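Local coordinates for N-terminal acetyltransferase-like protein (Chaetomium thermophilum, PDB 5NNP) that probably serves as the helical, TPR-type auxiliary subunit of an N-terminal acetyltransferase complex, providing a scaffold for its catalytic partner, at residues E495-R499 / R500-A504; H706-V709 / L710-A714. All coordinates share one frame; numbering follows the deposited sequence.

Interaction 1 (495-504) joins the end of helix 487-499 to the start of helix 503-523: a Schellman motif closes the first, and N502 immediately starts the second. Interaction 2 (706-714) lies later in the chain and covers the first turns of helix 707-723, capped by H706. The two are separate, with centres 28 Å apart and nearest atoms about 15 Å apart. Both sit well out in the fold, since their centres lie about 26 and 32 Å from the centre of the chain, and neither is touched by another protein chain of the assembly. Both are local contacts that shape the ends of helices.

Interaction 1: residues E495-R499 / R500-A504; sequences EAWQR and RGNTA
W497 and Q498 supply the carbonyls that end helix 487-499 in a Schellman motif: N502 N reaches back to W497 O (2.8 Å), G501 N bonds Q498 O (2.9 Å), and G501 itself takes a positive phi (93°). The second of these bonds comes from above the carbonyl plane of Q498.

Around this turn the W497 indole is flanked by two side chains. The R500 guanidinium lies over one face of the indole, its plane 29° from that of the ring, with CZ 3.5 Å from W497 CZ3. A bend at chi3 (63°) folds the arginine over the ring, and a salt bridge from NH1 to E459 holds it there. N502 comes up alongside the same indole, its amide steeply turned to the ring, with ND2 3.6 Å from W497 CE3. Its other amide atom, OD1, caps L505 N, so this one residue packs against the old helix and starts the new one.

Helix 458-465 touches A496 and W497 through N458, while helix 554-572 meets Q498 and T503 through L566, so both helices pack on the turn that links 487-499 to 503-523.

Interaction 2: residues H706-V709 / L710-A714; sequences HPKV and LEQAA. Unlike the reference sequence in segment 706-709: K708 (reference Asn).
H706 and L710 are joined by the first of four backbone bonds that open helix 707-723. L710 N bonds H706 O, E711 N bonds P707 O, Q712 N bonds K708 O and A713 N bonds V709 O, at 2.8 to 3.1 Å. The third is almost straight (175°), whereas the last approaches from above the carbonyl plane of V709.

Capping adds a side-chain bond. H706 ND1 accepts K708 N at 2.8 Å, with the donor in the plane of the imidazole, which is consistent with an unprotonated ND1. CG stands anti to the backbone N (chi1 -173°), which together with chi2 carries ND1 to K708 N.

Charge pairing links K708 and E711, three residues or about one turn apart. K708 bends at chi2 (-58°), bringing NZ to E711 OE1 in a salt bridge of 2.7 Å that meets the oxygen nearly along its C-O bond.

Packing within the segments is modest. V709 CG2 lies 4.3 Å from L710 CG, and Q712 crosses the aliphatic part of K708, its NE2 4.1 Å from K708 CD; that amide nitrogen is hydrogen-bonded to E681 and to the carbonyl of I677. V709 also packs on A699, and Q712 and A713 on L696, of helix 689-702.

Together these features make a histidine N-cap, with proline at the first helical position, at the start of a helix consistent with an alpha-helical solenoid of the TPR clan.

Interaction 1: residues E495-R499 / R500-A504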
loop_
_atom_site.group_PDB
_atom_site.type_symbol
_atom_site.label_atom_id
_atom_site.label_comp_id
_atom_site.label_asym_id
_atom_site.label_seq_id
_atom_site.Cartn_x
_atom_site.Cartn_y
_atom_site.Cartn_z
ATOM N N GLU A 495 -9.786 -11.782 15.953
ATOM C CA GLU A 495 -11.129 -11.427 16.365
ATOM C C GLU A 495 -11.912 -12.675 16.770
ATOM O O GLU A 495 -12.659 -12.661 17.757
ATOM C CB GLU A 495 -11.835 -10.653 15.246
ATOM C CG GLU A 495 -11.160 -9.319 14.944
ATOM C CD GLU A 495 -11.835 -8.514 13.848
ATOM O OE1 GLU A 495 -12.737 -9.033 13.161
ATOM O OE2 GLU A 495 -11.464 -7.341 13.675
ATOM N N ALA A 496 -11.711 -13.763 16.034
ATOM C CA ALA A 496 -12.325 -15.046 16.381
ATOM C C ALA A 496 -11.868 -15.579 17.750
ATOM O O ALA A 496 -12.690 -15.982 18.579
ATOM C CB ALA A 496 -12.027 -16.063 15.307
ATOM N N TRP A 497 -10.554 -15.603 17.966
ATOM C CA TRP A 497 -9.986 -16.033 19.239
ATOM C C TRP A 497 -10.473 -15.150 20.385
ATOM O O TRP A 497 -10.714 -15.632 21.496
ATOM C CB TRP A 497 -8.452 -16.019 19.190
ATOM C CG TRP A 497 -7.870 -17.229 18.538
ATOM C CD1 TRP A 497 -7.064 -17.262 17.437
ATOM C CD2 TRP A 497 -8.063 -18.596 18.937
ATOM N NE1 TRP A 497 -6.741 -18.565 17.127
ATOM C CE2 TRP A 497 -7.340 -19.399 18.032
ATOM C CE3 TRP A 497 -8.768 -19.213 19.972
ATOM C CZ2 TRP A 497 -7.308 -20.792 18.134
ATOM C CZ3 TRP A 497 -8.736 -20.601 20.069
ATOM C CH2 TRP A 497 -8.014 -21.374 19.156
ATOM N N GLN A 498 -10.607 -13.855 20.115
ATOM C CA GLN A 498 -11.111 -12.932 21.120
ATOM C C GLN A 498 -12.541 -13.302 21.467
ATOM O O GLN A 498 -12.902 -13.319 22.634
ATOM C CB GLN A 498 -11.028 -11.491 20.629
ATOM C CG GLN A 498 -11.372 -10.446 21.658
ATOM C CD GLN A 498 -10.996 -9.048 21.190
ATOM O OE1 GLN A 498 -10.053 -8.864 20.408
ATOM N NE2 GLN A 498 -11.740 -8.057 21.651
ATOM N N ARG A 499 -13.338 -13.631 20.453
ATOM C CA ARG A 499 -14.730 -14.020 20.658
ATOM C C ARG A 499 -14.863 -15.297 21.476
ATOM O O ARG A 499 -15.901 -15.542 22.096
ATOM C CB ARG A 499 -15.447 -14.211 19.320
ATOM C CG ARG A 499 -15.815 -12.926 18.613
ATOM C CD ARG A 499 -16.823 -13.179 17.507
ATOM N NE ARG A 499 -16.279 -13.981 16.411
ATOM C CZ ARG A 499 -15.567 -13.488 15.401
ATOM N NH1 ARG A 499 -15.301 -12.191 15.355
ATOM N NH2 ARG A 499 -15.118 -14.290 14.443
ATOM N N ARG A 500 -13.822 -16.119 21.462
ATOM C CA ARG A 500 -13.853 -17.378 22.191
ATOM C C ARG A 500 -13.295 -17.199 23.589
ATOM O O ARG A 500 -13.302 -18.126 24.404
ATOM C CB ARG A 500 -13.073 -18.449 21.439
ATOM C CG ARG A 500 -13.702 -18.824 20.128
ATOM C CD ARG A 500 -12.748 -19.638 19.280
ATOM N NE ARG A 500 -12.386 -20.906 19.903
ATOM C CZ ARG A 500 -11.826 -21.917 19.247
ATOM N NH1 ARG A 500 -11.574 -21.802 17.951
ATOM N NH2 ARG A 500 -11.523 -23.043 19.876
ATOM N N GLY A 501 -12.810 -15.996 23.863
ATOM C CA GLY A 501 -12.254 -15.694 25.168
ATOM C C GLY A 501 -10.749 -15.894 25.277
ATOM O O GLY A 501 -10.208 -15.814 26.369
ATOM N N ASN A 502 -10.071 -16.146 24.159
ATOM C CA ASN A 502 -8.636 -16.428 24.194
ATOM C C ASN A 502 -7.802 -15.155 24.042
ATOM O O ASN A 502 -7.207 -14.903 22.984
ATOM C CB ASN A 502 -8.255 -17.436 23.102
ATOM C CG ASN A 502 -6.932 -18.142 23.386
ATOM O OD1 ASN A 502 -6.019 -17.560 23.971
ATOM N ND2 ASN A 502 -6.824 -19.402 22.971
ATOM N N THR A 503 -7.753 -14.366 25.113
ATOM C CA THR A 503 -7.057 -13.081 25.107
ATOM C C THR A 503 -5.616 -13.210 24.622
ATOM O O THR A 503 -5.109 -12.330 23.939
ATOM C CB THR A 503 -7.072 -12.446 26.515
ATOM O OG1 THR A 503 -8.400 -12.519 27.042
ATOM C CG2 THR A 503 -6.652 -10.991 26.477
ATOM N N ALA A 504 -4.971 -14.321 24.961
ATOM C CA ALA A 504 -3.570 -14.522 24.617
ATOM C C ALA A 504 -3.347 -14.556 23.108
ATOM O O ALA A 504 -2.529 -13.796 22.597
ATOM C CB ALA A 504 -3.044 -15.798 25.257
#

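Interaction 2: residues H706-V709 / L710-A714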
loop_
_atom_site.group_PDB
_atom_site.type_symbol
_atom_site.label_atom_id
_atom_site.label_comp_id
_atom_site.label_asym_id
_atom_site.label_seq_id
_atom_site.Cartn_x
_atom_site.Cartn_y
_atom_site.Cartn_z
ATOM N N HIS A 706 -23.325 12.092 17.959
ATOM C CA HIS A 706 -23.002 10.686 18.162
ATOM C C HIS A 706 -23.267 10.282 19.609
ATOM O O HIS A 706 -22.817 10.953 20.535
ATOM C CB HIS A 706 -21.543 10.429 17.797
ATOM C CG HIS A 706 -21.150 8.983 17.819
ATOM N ND1 HIS A 706 -21.226 8.204 18.955
ATOM C CD2 HIS A 706 -20.651 8.186 16.846
ATOM C CE1 HIS A 706 -20.792 6.986 18.677
ATOM N NE2 HIS A 706 -20.438 6.951 17.406
ATOM N N PRO A 707 -24.005 9.179 19.805
ATOM C CA PRO A 707 -24.448 8.759 21.143
ATOM C C PRO A 707 -23.287 8.563 22.116
ATOM O O PRO A 707 -23.420 8.890 23.293
ATOM C CB PRO A 707 -25.161 7.429 20.876
ATOM C CG PRO A 707 -25.547 7.491 19.432
ATOM C CD PRO A 707 -24.452 8.249 18.755
ATOM N N LYS A 708 -22.164 8.043 21.625
ATOM C CA LYS A 708 -21.015 7.779 22.483
ATOM C C LYS A 708 -20.331 9.074 22.916
ATOM O O LYS A 708 -19.929 9.202 24.073
ATOM C CB LYS A 708 -20.007 6.860 21.779
ATOM C CG LYS A 708 -19.834 5.482 22.425
ATOM C CD LYS A 708 -19.389 5.585 23.886
ATOM C CE LYS A 708 -19.157 4.210 24.503
ATOM N NZ LYS A 708 -19.056 4.261 25.995
ATOM N N VAL A 709 -20.196 10.030 21.997
ATOM C CA VAL A 709 -19.507 11.277 22.331
ATOM C C VAL A 709 -20.353 12.060 23.331
ATOM O O VAL A 709 -19.832 12.829 24.133
ATOM C CB VAL A 709 -19.202 12.158 21.080
ATOM C CG1 VAL A 709 -18.468 11.352 20.004
ATOM C CG2 VAL A 709 -20.466 12.747 20.514
ATOM N N LEU A 710 -21.663 11.844 23.289
ATOM C CA LEU A 710 -22.572 12.502 24.222
ATOM C C LEU A 710 -22.431 11.893 25.606
ATOM O O LEU A 710 -22.402 12.601 26.620
ATOM C CB LEU A 710 -24.013 12.385 23.736
ATOM C CG LEU A 710 -24.311 13.187 22.472
ATOM C CD1 LEU A 710 -25.760 12.994 22.032
ATOM C CD2 LEU A 710 -23.987 14.666 22.705
ATOM N N GLU A 711 -22.336 10.568 25.628
ATOM C CA GLU A 711 -22.130 9.808 26.852
ATOM C C GLU A 711 -20.790 10.142 27.515
ATOM O O GLU A 711 -20.733 10.445 28.710
ATOM C CB GLU A 711 -22.208 8.315 26.547
ATOM C CG GLU A 711 -22.345 7.434 27.762
ATOM C CD GLU A 711 -22.277 5.969 27.408
ATOM O OE1 GLU A 711 -21.251 5.545 26.815
ATOM O OE2 GLU A 711 -23.256 5.248 27.711
ATOM N N GLN A 712 -19.720 10.090 26.731
ATOM C CA GLN A 712 -18.390 10.419 27.229
ATOM C C GLN A 712 -18.295 11.885 27.662
ATOM O O GLN A 712 -17.597 12.204 28.623
ATOM C CB GLN A 712 -17.328 10.105 26.167
ATOM C CG GLN A 712 -17.174 8.610 25.867
ATOM C CD GLN A 712 -16.292 8.339 24.656
ATOM O OE1 GLN A 712 -16.157 9.190 23.779
ATOM N NE2 GLN A 712 -15.690 7.149 24.602
ATOM N N ALA A 713 -19.000 12.772 26.963
ATOM C CA ALA A 713 -19.037 14.186 27.337
ATOM C C ALA A 713 -19.624 14.353 28.739
ATOM O O ALA A 713 -19.084 15.074 29.583
ATOM C CB ALA A 713 -19.844 14.988 26.320
ATOM N N ALA A 714 -20.731 13.661 28.984
ATOM C CA ALA A 714 -21.375 13.705 30.283
ATOM C C ALA A 714 -20.542 12.993 31.346
ATOM O O ALA A 714 -20.509 13.413 32.501
ATOM C CB ALA A 714 -22.768 13.091 30.198
#